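Glutaryl-CoA dehydrogenase (Mycobacterium smegmatis, PDB 3SF6) belongs to the acyl-CoA dehydrogenase family of flavoproteins and holds dihydroflavine-adenine dinucleotide in a tetramer of identical subunits. Local coordinates at residues 20-34 with 311-323. Residues are numbered along the deposited sequence; the frame is centred on the assembly and turned at random.
With SO4 (sulfate ion), chain S; EDO (1,2-ethanediol), chain O.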
ATOM      1  N   ALA A  20     -23.669  -2.371   2.613  1.00 13.26           N
ATOM      2  CA  ALA A  20     -22.531  -3.270   2.775  1.00 12.98           C
ATOM      3  C   ALA A  20     -22.927  -4.568   3.473  1.00 11.85           C
ATOM      4  O   ALA A  20     -22.546  -5.660   3.040  1.00 10.64           O
ATOM      5  CB  ALA A  20     -21.396  -2.605   3.566  1.00 13.79           C
ATOM      6  N   ASP A  21     -23.682  -4.466   4.561  1.00 10.87           N
ATOM      7  CA  ASP A  21     -24.099  -5.696   5.271  1.00 11.11           C
ATOM      8  C   ASP A  21     -24.943  -6.605   4.356  1.00 11.11           C
ATOM      9  O   ASP A  21     -24.827  -7.815   4.428  1.00 12.54           O
ATOM     10  CB  ASP A  21     -24.896  -5.418   6.554  1.00 10.43           C
ATOM     11  CG  ASP A  21     -24.027  -4.950   7.734  1.00 13.58           C
ATOM     12  OD1 ASP A  21     -22.889  -4.508   7.543  1.00 13.00           O
ATOM     13  OD2 ASP A  21     -24.504  -5.051   8.903  1.00 15.25           O
ATOM     14  N   ASP A  22     -25.803  -6.013   3.540  1.00 11.65           N
ATOM     15  CA  ASP A  22     -26.656  -6.773   2.637  1.00 12.73           C
ATOM     16  C   ASP A  22     -25.806  -7.460   1.577  1.00 12.25           C
ATOM     17  O   ASP A  22     -26.006  -8.656   1.285  1.00 12.12           O
ATOM     18  CB  ASP A  22     -27.666  -5.841   1.977  1.00 14.15           C
ATOM     19  CG  ASP A  22     -28.591  -6.578   1.053  1.00 21.16           C
ATOM     20  OD1 ASP A  22     -29.496  -7.292   1.545  1.00 31.13           O
ATOM     21  OD2 ASP A  22     -28.421  -6.441  -0.151  1.00 28.23           O
ATOM     22  N   LEU A  23     -24.831  -6.718   1.034  1.00 11.66           N
ATOM     23  CA  LEU A  23     -23.959  -7.266   0.003  1.00 12.24           C
ATOM     24  C   LEU A  23     -23.119  -8.409   0.575  1.00 12.51           C
ATOM     25  O   LEU A  23     -22.974  -9.462  -0.086  1.00 12.99           O
ATOM     26  CB  LEU A  23     -23.076  -6.168  -0.621  1.00 11.85           C
ATOM     27  CG  LEU A  23     -22.171  -6.601  -1.760  1.00 13.29           C
ATOM     28  CD1 LEU A  23     -22.968  -7.069  -2.926  1.00 11.97           C
ATOM     29  CD2 LEU A  23     -21.262  -5.411  -2.213  1.00 14.18           C
ATOM     30  N   ILE A  24     -22.608  -8.242   1.792  1.00 12.75           N
ATOM     31  CA  ILE A  24     -21.807  -9.291   2.452  1.00 13.15           C
ATOM     32  C   ILE A  24     -22.681 -10.480   2.838  1.00 14.73           C
ATOM     33  O   ILE A  24     -22.259 -11.645   2.655  1.00 17.12           O
ATOM     34  CB  ILE A  24     -21.016  -8.729   3.629  1.00 12.79           C
ATOM     35  CG1 ILE A  24     -19.983  -7.730   3.112  1.00 14.48           C
ATOM     36  CG2 ILE A  24     -20.303  -9.852   4.415  1.00 15.48           C
ATOM     37  CD1 ILE A  24     -19.579  -6.690   4.145  1.00 16.96           C
ATOM     38  N   GLY A  25     -23.922 -10.212   3.245  1.00 13.54           N
ATOM     39  CA  GLY A  25     -24.890 -11.212   3.705  1.00 14.44           C
ATOM     40  C   GLY A  25     -24.683 -11.632   5.147  1.00 15.58           C
ATOM     41  O   GLY A  25     -24.527 -12.820   5.442  1.00 19.49           O
ATOM     42  N   ILE A  26     -24.663 -10.675   6.058  1.00 13.24           N
ATOM     43  CA  ILE A  26     -24.325 -10.946   7.451  1.00 13.35           C
ATOM     44  C   ILE A  26     -25.423 -11.625   8.239  1.00 12.99           C
ATOM     45  O   ILE A  26     -25.157 -12.584   8.961  1.00 13.76           O
ATOM     46  CB  ILE A  26     -23.862  -9.643   8.122  1.00 12.98           C
ATOM     47  CG1 ILE A  26     -22.503  -9.280   7.507  1.00 13.92           C
ATOM     48  CG2 ILE A  26     -23.859  -9.805   9.667  1.00 15.34           C
ATOM     49  CD1 ILE A  26     -21.891  -7.967   8.001  1.00 15.90           C
ATOM     50  N   ASN A  27     -26.678 -11.174   8.107  1.00 12.38           N
ATOM     51  CA  ASN A  27     -27.739 -11.747   8.938  1.00 13.64           C
ATOM     52  C   ASN A  27     -27.903 -13.237   8.775  1.00 13.30           C
ATOM     53  O   ASN A  27     -28.227 -13.935   9.728  1.00 13.32           O
ATOM     54  CB  ASN A  27     -29.079 -11.044   8.660  1.00 14.07           C
ATOM     55  CG  ASN A  27     -29.177  -9.717   9.325  1.00 15.76           C
ATOM     56  OD1 ASN A  27     -28.466  -9.420  10.294  1.00 16.79           O
ATOM     57  ND2 ASN A  27     -30.125  -8.893   8.851  1.00 19.00           N
ATOM     58  N   ALA A  28     -27.641 -13.740   7.568  1.00 12.99           N
ATOM     59  CA  ALA A  28     -27.819 -15.138   7.283  1.00 14.32           C
ATOM     60  C   ALA A  28     -26.799 -16.048   7.967  1.00 13.14           C
ATOM     61  O   ALA A  28     -27.043 -17.256   8.103  1.00 14.13           O
ATOM     62  CB  ALA A  28     -27.848 -15.384   5.727  1.00 15.28           C
ATOM     63  N   VAL A  29     -25.677 -15.500   8.435  1.00 11.76           N
ATOM     64  CA  VAL A  29     -24.726 -16.308   9.197  1.00 11.35           C
ATOM     65  C   VAL A  29     -24.745 -16.117  10.719  1.00  9.10           C
ATOM     66  O   VAL A  29     -23.867 -16.635  11.425  1.00  9.40           O
ATOM     67  CB  VAL A  29     -23.307 -16.167   8.659  1.00 11.53           C
ATOM     68  CG1 VAL A  29     -23.240 -16.816   7.192  1.00 13.83           C
ATOM     69  CG2 VAL A  29     -22.865 -14.738   8.734  1.00 13.02           C
ATOM     70  N   LEU A  30     -25.773 -15.413  11.197  1.00  8.45           N
ATOM     71  CA  LEU A  30     -26.055 -15.224  12.621  1.00  8.44           C
ATOM     72  C   LEU A  30     -27.342 -15.929  12.993  1.00  8.28           C
ATOM     73  O   LEU A  30     -28.176 -16.241  12.117  1.00  9.31           O
ATOM     74  CB  LEU A  30     -26.188 -13.742  12.943  1.00  8.11           C
ATOM     75  CG  LEU A  30     -24.979 -12.874  12.558  1.00  7.98           C
ATOM     76  CD1 LEU A  30     -25.303 -11.413  12.869  1.00  8.85           C
ATOM     77  CD2 LEU A  30     -23.716 -13.310  13.284  1.00  7.80           C
ATOM     78  N   SER A  31     -27.494 -16.216  14.279  1.00  7.90           N
ATOM     79  CA  SER A  31     -28.733 -16.765  14.805  1.00  7.91           C
ATOM     80  C   SER A  31     -29.704 -15.647  15.163  1.00  8.19           C
ATOM     81  O   SER A  31     -29.301 -14.483  15.337  1.00  7.99           O
ATOM     82  CB  SER A  31     -28.451 -17.607  16.029  1.00  8.98           C
ATOM     83  OG  SER A  31     -28.065 -16.812  17.111  1.00  8.29           O
ATOM     84  N   ALA A  32     -30.966 -16.026  15.359  1.00  8.17           N
ATOM     85  CA  ALA A  32     -31.991 -15.063  15.796  1.00  8.83           C
ATOM     86  C   ALA A  32     -31.625 -14.488  17.177  1.00  8.43           C
ATOM     87  O   ALA A  32     -31.821 -13.291  17.416  1.00  9.07           O
ATOM     88  CB  ALA A  32     -33.374 -15.742  15.824  1.00  8.36           C
ATOM     89  N   GLU A  33     -31.070 -15.320  18.070  1.00  9.15           N
ATOM     90  CA  GLU A  33     -30.636 -14.862  19.394  1.00  9.28           C
ATOM     91  C   GLU A  33     -29.536 -13.826  19.293  1.00  8.96           C
ATOM     92  O   GLU A  33     -29.494 -12.855  20.044  1.00  9.18           O
ATOM     93  CB  GLU A  33     -30.147 -16.051  20.239  1.00 10.02           C
ATOM     94  CG  GLU A  33     -31.255 -17.016  20.649  1.00 13.53           C
ATOM     95  CD  GLU A  33     -31.657 -18.066  19.611  1.00 16.40           C
ATOM     96  OE1 GLU A  33     -31.133 -18.131  18.457  1.00 15.19           O
ATOM     97  OE2 GLU A  33     -32.546 -18.895  19.995  1.00 17.80           O
ATOM     98  N   GLU A  34     -28.575 -14.078  18.419  1.00  7.98           N
ATOM     99  CA  GLU A  34     -27.472 -13.162  18.171  1.00  7.10           C
ATOM    100  C   GLU A  34     -27.948 -11.837  17.557  1.00  7.11           C
ATOM    101  O   GLU A  34     -27.551 -10.773  17.994  1.00  7.19           O
ATOM    102  CB  GLU A  34     -26.452 -13.813  17.260  1.00  6.44           C
ATOM    103  CG  GLU A  34     -25.686 -14.954  17.917  1.00  7.66           C
ATOM    104  CD  GLU A  34     -24.988 -15.901  16.970  1.00  8.09           C
ATOM    105  OE1 GLU A  34     -25.063 -15.763  15.714  1.00  7.59           O
ATOM    106  OE2 GLU A  34     -24.352 -16.839  17.513  1.00 10.17           O
ATOM    107  N   TYR A 311     -14.026  -4.331   5.274  1.00  4.81           N
ATOM    108  CA  TYR A 311     -15.058  -4.504   6.302  1.00  5.05           C
ATOM    109  C   TYR A 311     -15.602  -5.921   6.310  1.00  4.79           C
ATOM    110  O   TYR A 311     -15.692  -6.586   7.365  1.00  4.11           O
ATOM    111  CB  TYR A 311     -16.169  -3.462   6.100  1.00  4.93           C
ATOM    112  CG  TYR A 311     -17.402  -3.727   6.909  1.00  5.49           C
ATOM    113  CD1 TYR A 311     -17.361  -3.625   8.294  1.00  5.17           C
ATOM    114  CD2 TYR A 311     -18.606  -4.000   6.294  1.00  5.01           C
ATOM    115  CE1 TYR A 311     -18.519  -3.874   9.061  1.00  5.92           C
ATOM    116  CE2 TYR A 311     -19.747  -4.265   7.053  1.00  5.61           C
ATOM    117  CZ  TYR A 311     -19.693  -4.176   8.414  1.00  5.46           C
ATOM    118  OH  TYR A 311     -20.850  -4.370   9.150  1.00  7.45           O
ATOM    119  N   GLY A 312     -15.959  -6.417   5.128  1.00  4.85           N
ATOM    120  CA  GLY A 312     -16.510  -7.776   5.070  1.00  4.67           C
ATOM    121  C   GLY A 312     -15.526  -8.875   5.443  1.00  4.67           C
ATOM    122  O   GLY A 312     -15.874  -9.786   6.190  1.00  5.16           O
ATOM    123  N   LYS A 313     -14.290  -8.826   4.936  1.00  4.50           N
ATOM    124  CA  LYS A 313     -13.256  -9.784   5.329  1.00  4.95           C
ATOM    125  C   LYS A 313     -13.024  -9.712   6.826  1.00  4.68           C
ATOM    126  O   LYS A 313     -12.819 -10.743   7.486  1.00  4.73           O
ATOM    127  CB  LYS A 313     -11.950  -9.466   4.582  1.00  4.80           C
ATOM    128  CG  LYS A 313     -12.008  -9.709   3.068  1.00  6.14           C
ATOM    129  CD  LYS A 313     -10.964  -8.892   2.252  1.00 12.41           C
ATOM    130  CE  LYS A 313      -9.643  -9.159   2.597  1.00 14.08           C
ATOM    131  NZ  LYS A 313      -8.577  -8.336   1.846  1.00  5.51           N
ATOM    132  N   GLY A 314     -13.001  -8.495   7.373  1.00  4.58           N
ATOM    133  CA  GLY A 314     -12.798  -8.315   8.805  1.00  4.95           C
ATOM    134  C   GLY A 314     -13.914  -8.889   9.645  1.00  4.61           C
ATOM    135  O   GLY A 314     -13.677  -9.538  10.674  1.00  4.43           O
ATOM    136  N   PHE A 315     -15.157  -8.700   9.188  1.00  4.71           N
ATOM    137  CA  PHE A 315     -16.309  -9.289   9.852  1.00  4.82           C
ATOM    138  C   PHE A 315     -16.268 -10.824   9.789  1.00  5.08           C
ATOM    139  O   PHE A 315     -16.509 -11.493  10.790  1.00  4.81           O
ATOM    140  CB  PHE A 315     -17.635  -8.757   9.285  1.00  5.48           C
ATOM    141  CG  PHE A 315     -18.809  -9.310  10.016  1.00  7.40           C
ATOM    142  CD1 PHE A 315     -19.177  -8.739  11.208  1.00  9.19           C
ATOM    143  CD2 PHE A 315     -19.426 -10.463   9.617  1.00  9.43           C
ATOM    144  CE1 PHE A 315     -20.204  -9.280  11.963  1.00 10.89           C
ATOM    145  CE2 PHE A 315     -20.430 -11.026  10.399  1.00 10.20           C
ATOM    146  CZ  PHE A 315     -20.797 -10.429  11.556  1.00 10.03           C
ATOM    147  N   LEU A 316     -15.980 -11.397   8.613  1.00  4.45           N
ATOM    148  CA  LEU A 316     -15.919 -12.862   8.497  1.00  4.72           C
ATOM    149  C   LEU A 316     -14.799 -13.412   9.411  1.00  5.25           C
ATOM    150  O   LEU A 316     -14.970 -14.494  10.024  1.00  5.83           O
ATOM    151  CB  LEU A 316     -15.734 -13.300   7.045  1.00  5.47           C
ATOM    152  CG  LEU A 316     -16.931 -12.951   6.139  1.00  5.14           C
ATOM    153  CD1 LEU A 316     -16.562 -13.300   4.690  1.00  6.26           C
ATOM    154  CD2 LEU A 316     -18.176 -13.717   6.541  1.00  5.60           C
ATOM    155  N   LEU A 317     -13.680 -12.696   9.501  1.00  5.50           N
ATOM    156  CA  LEU A 317     -12.593 -13.106  10.426  1.00  4.95           C
ATOM    157  C   LEU A 317     -13.053 -13.049  11.858  1.00  4.60           C
ATOM    158  O   LEU A 317     -12.829 -13.991  12.630  1.00  4.84           O
ATOM    159  CB  LEU A 317     -11.391 -12.200  10.236  1.00  4.98           C
ATOM    160  CG  LEU A 317     -10.171 -12.475  11.092  1.00  5.63           C
ATOM    161  CD1 LEU A 317      -9.602 -13.899  10.911  1.00  8.64           C
ATOM    162  CD2 LEU A 317      -9.046 -11.458  10.753  1.00  6.93           C
ATOM    163  N   ALA A 318     -13.672 -11.945  12.241  1.00  4.48           N
ATOM    164  CA  ALA A 318     -14.206 -11.812  13.611  1.00  4.84           C
ATOM    165  C   ALA A 318     -15.208 -12.933  13.960  1.00  5.16           C
ATOM    166  O   ALA A 318     -15.117 -13.566  15.008  1.00  5.20           O
ATOM    167  CB  ALA A 318     -14.904 -10.420  13.777  1.00  4.86           C
ATOM    168  N   LEU A 319     -16.147 -13.164  13.058  1.00  4.80           N
ATOM    169  CA  LEU A 319     -17.154 -14.209  13.282  1.00  5.79           C
ATOM    170  C   LEU A 319     -16.499 -15.596  13.425  1.00  5.61           C
ATOM    171  O   LEU A 319     -16.866 -16.391  14.302  1.00  6.62           O
ATOM    172  CB  LEU A 319     -18.165 -14.215  12.145  1.00  7.00           C
ATOM    173  CG  LEU A 319     -19.354 -15.157  12.344  1.00  8.94           C
ATOM    174  CD1 LEU A 319     -20.109 -14.901  13.656  1.00 12.06           C
ATOM    175  CD2 LEU A 319     -20.316 -14.992  11.097  1.00 14.12           C
ATOM    176  N   HIS A 320     -15.560 -15.897  12.559  1.00  5.77           N
ATOM    177  CA  HIS A 320     -14.813 -17.147  12.627  1.00  5.72           C
ATOM    178  C   HIS A 320     -14.131 -17.318  13.987  1.00  5.19           C
ATOM    179  O   HIS A 320     -14.226 -18.355  14.629  1.00  6.40           O
ATOM    180  CB  HIS A 320     -13.768 -17.176  11.486  1.00  5.90           C
ATOM    181  CG  HIS A 320     -12.923 -18.395  11.478  1.00  8.71           C
ATOM    182  ND1 HIS A 320     -13.445 -19.626  11.160  1.00 13.44           N
ATOM    183  CD2 HIS A 320     -11.597 -18.579  11.671  1.00  8.59           C
ATOM    184  CE1 HIS A 320     -12.468 -20.531  11.200  1.00 14.88           C
ATOM    185  NE2 HIS A 320     -11.341 -19.921  11.506  1.00 11.38           N
ATOM    186  N   LEU A 321     -13.483 -16.254  14.443  1.00  6.16           N
ATOM    187  CA  LEU A 321     -12.801 -16.302  15.736  1.00  5.63           C
ATOM    188  C   LEU A 321     -13.810 -16.473  16.875  1.00  5.26           C
ATOM    189  O   LEU A 321     -13.558 -17.206  17.835  1.00  6.81           O
ATOM    190  CB  LEU A 321     -11.936 -15.060  15.957  1.00  6.23           C
ATOM    191  CG  LEU A 321     -10.752 -14.869  15.014  1.00  7.38           C
ATOM    192  CD1 LEU A 321     -10.210 -13.393  15.113  1.00  7.91           C
ATOM    193  CD2 LEU A 321      -9.623 -15.949  15.217  1.00 11.13           C
ATOM    194  N   GLY A 322     -14.939 -15.776  16.794  1.00  5.36           N
ATOM    195  CA  GLY A 322     -15.976 -15.940  17.794  1.00  5.00           C
ATOM    196  C   GLY A 322     -16.564 -17.333  17.828  1.00  5.62           C
ATOM    197  O   GLY A 322     -16.802 -17.891  18.902  1.00  6.68           O
ATOM    198  N   ARG A 323     -16.809 -17.908  16.651  1.00  5.83           N
ATOM    199  CA  ARG A 323     -17.294 -19.294  16.605  1.00  6.50           C
ATOM    200  C   ARG A 323     -16.259 -20.236  17.231  1.00  7.13           C
ATOM    201  O   ARG A 323     -16.634 -21.161  17.937  1.00  7.13           O
ATOM    202  CB  ARG A 323     -17.646 -19.726  15.188  1.00  7.45           C
ATOM    203  CG  ARG A 323     -18.804 -18.879  14.574  1.00  8.66           C
ATOM    204  CD  ARG A 323     -20.127 -19.474  14.820  1.00 11.45           C
ATOM    205  NE  ARG A 323     -21.218 -18.659  14.248  1.00 10.45           N
ATOM    206  CZ  ARG A 323     -22.170 -18.027  14.945  1.00  9.83           C
ATOM    207  NH1 ARG A 323     -22.258 -18.124  16.249  1.00  8.42           N
ATOM    208  NH2 ARG A 323     -23.086 -17.304  14.287  1.00  9.56           N
TER
HETATM  209  S   SO4 S 417     -32.057 -18.661  13.043  1.00 28.98           S
HETATM  210  O1  SO4 S 417     -31.810 -19.920  12.322  1.00 30.89           O
HETATM  211  O2  SO4 S 417     -31.654 -18.691  14.461  1.00 22.77           O
HETATM  212  O3  SO4 S 417     -33.543 -18.773  13.173  1.00 34.18           O
HETATM  213  O4  SO4 S 417     -31.667 -17.477  12.184  1.00 23.62           O
HETATM  214  C1  EDO O 413     -22.495  -5.858  11.591  1.00 17.25           C
HETATM  215  O1  EDO O 413     -23.334  -4.851  11.113  1.00 12.37           O
HETATM  216  C2  EDO O 413     -23.361  -7.057  12.043  1.00 17.65           C
HETATM  217  O2  EDO O 413     -24.152  -6.738  13.189  1.00 18.53           O
HETATM  218  O   HOH W   1     -21.702 -18.339  11.426  1.00 18.13           O
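Ile-24 and Gly-312 bring the two backbones nearest, CA to CA 6.1 Å; here the short helix 20-24 crosses 311-323 at -64°. A Schellman motif with Gly-25 at C-prime ends that helix, and the chain then follows 311-323 past Phe-315 and Leu-319 to a capping box, Ser-31 with Glu-34, that starts the next helix. Ile-24 CD1 reaches the bare CA of Gly-312 at 3.4 Å and also touches Tyr-311 CD2. Tyr-311 turns its CG away from the backbone N (chi1 168°), which carries the ring to Asp-21, and OH donates to OD1 (2.6 Å) on the syn side, carboxylate and ring nearly coplanar. Ile-26 lays CD1 over one face of Phe-315, a CH-pi contact 4.0 Å from the ring centroid, while Val-29 CG2 presses tightly on Leu-319 CD2 (3.5 Å). Arg-323 and Glu-34 form an end-on, two-nitrogen salt bridge, NH1 to OE2 (2.8 Å) and NH2 to OE1 (2.9 Å), both almost straight; OE1 also accepts from Ser-31 N. NH2 also meets Val-29 O on a lone pair, and a water links that oxygen to NE; these bonds fix the guanidinium's rotation, with Leu-319 CD1 over one face. The N-terminal segment thus lies along helix 298-327, flanked by helix 252-286 at Ala-20 and Tyr-311 and by helix 91-104 at Glu-34 and Arg-323, while Ile-24 O accepts a hydrogen bond from NE2 of His-320 of a second subunit.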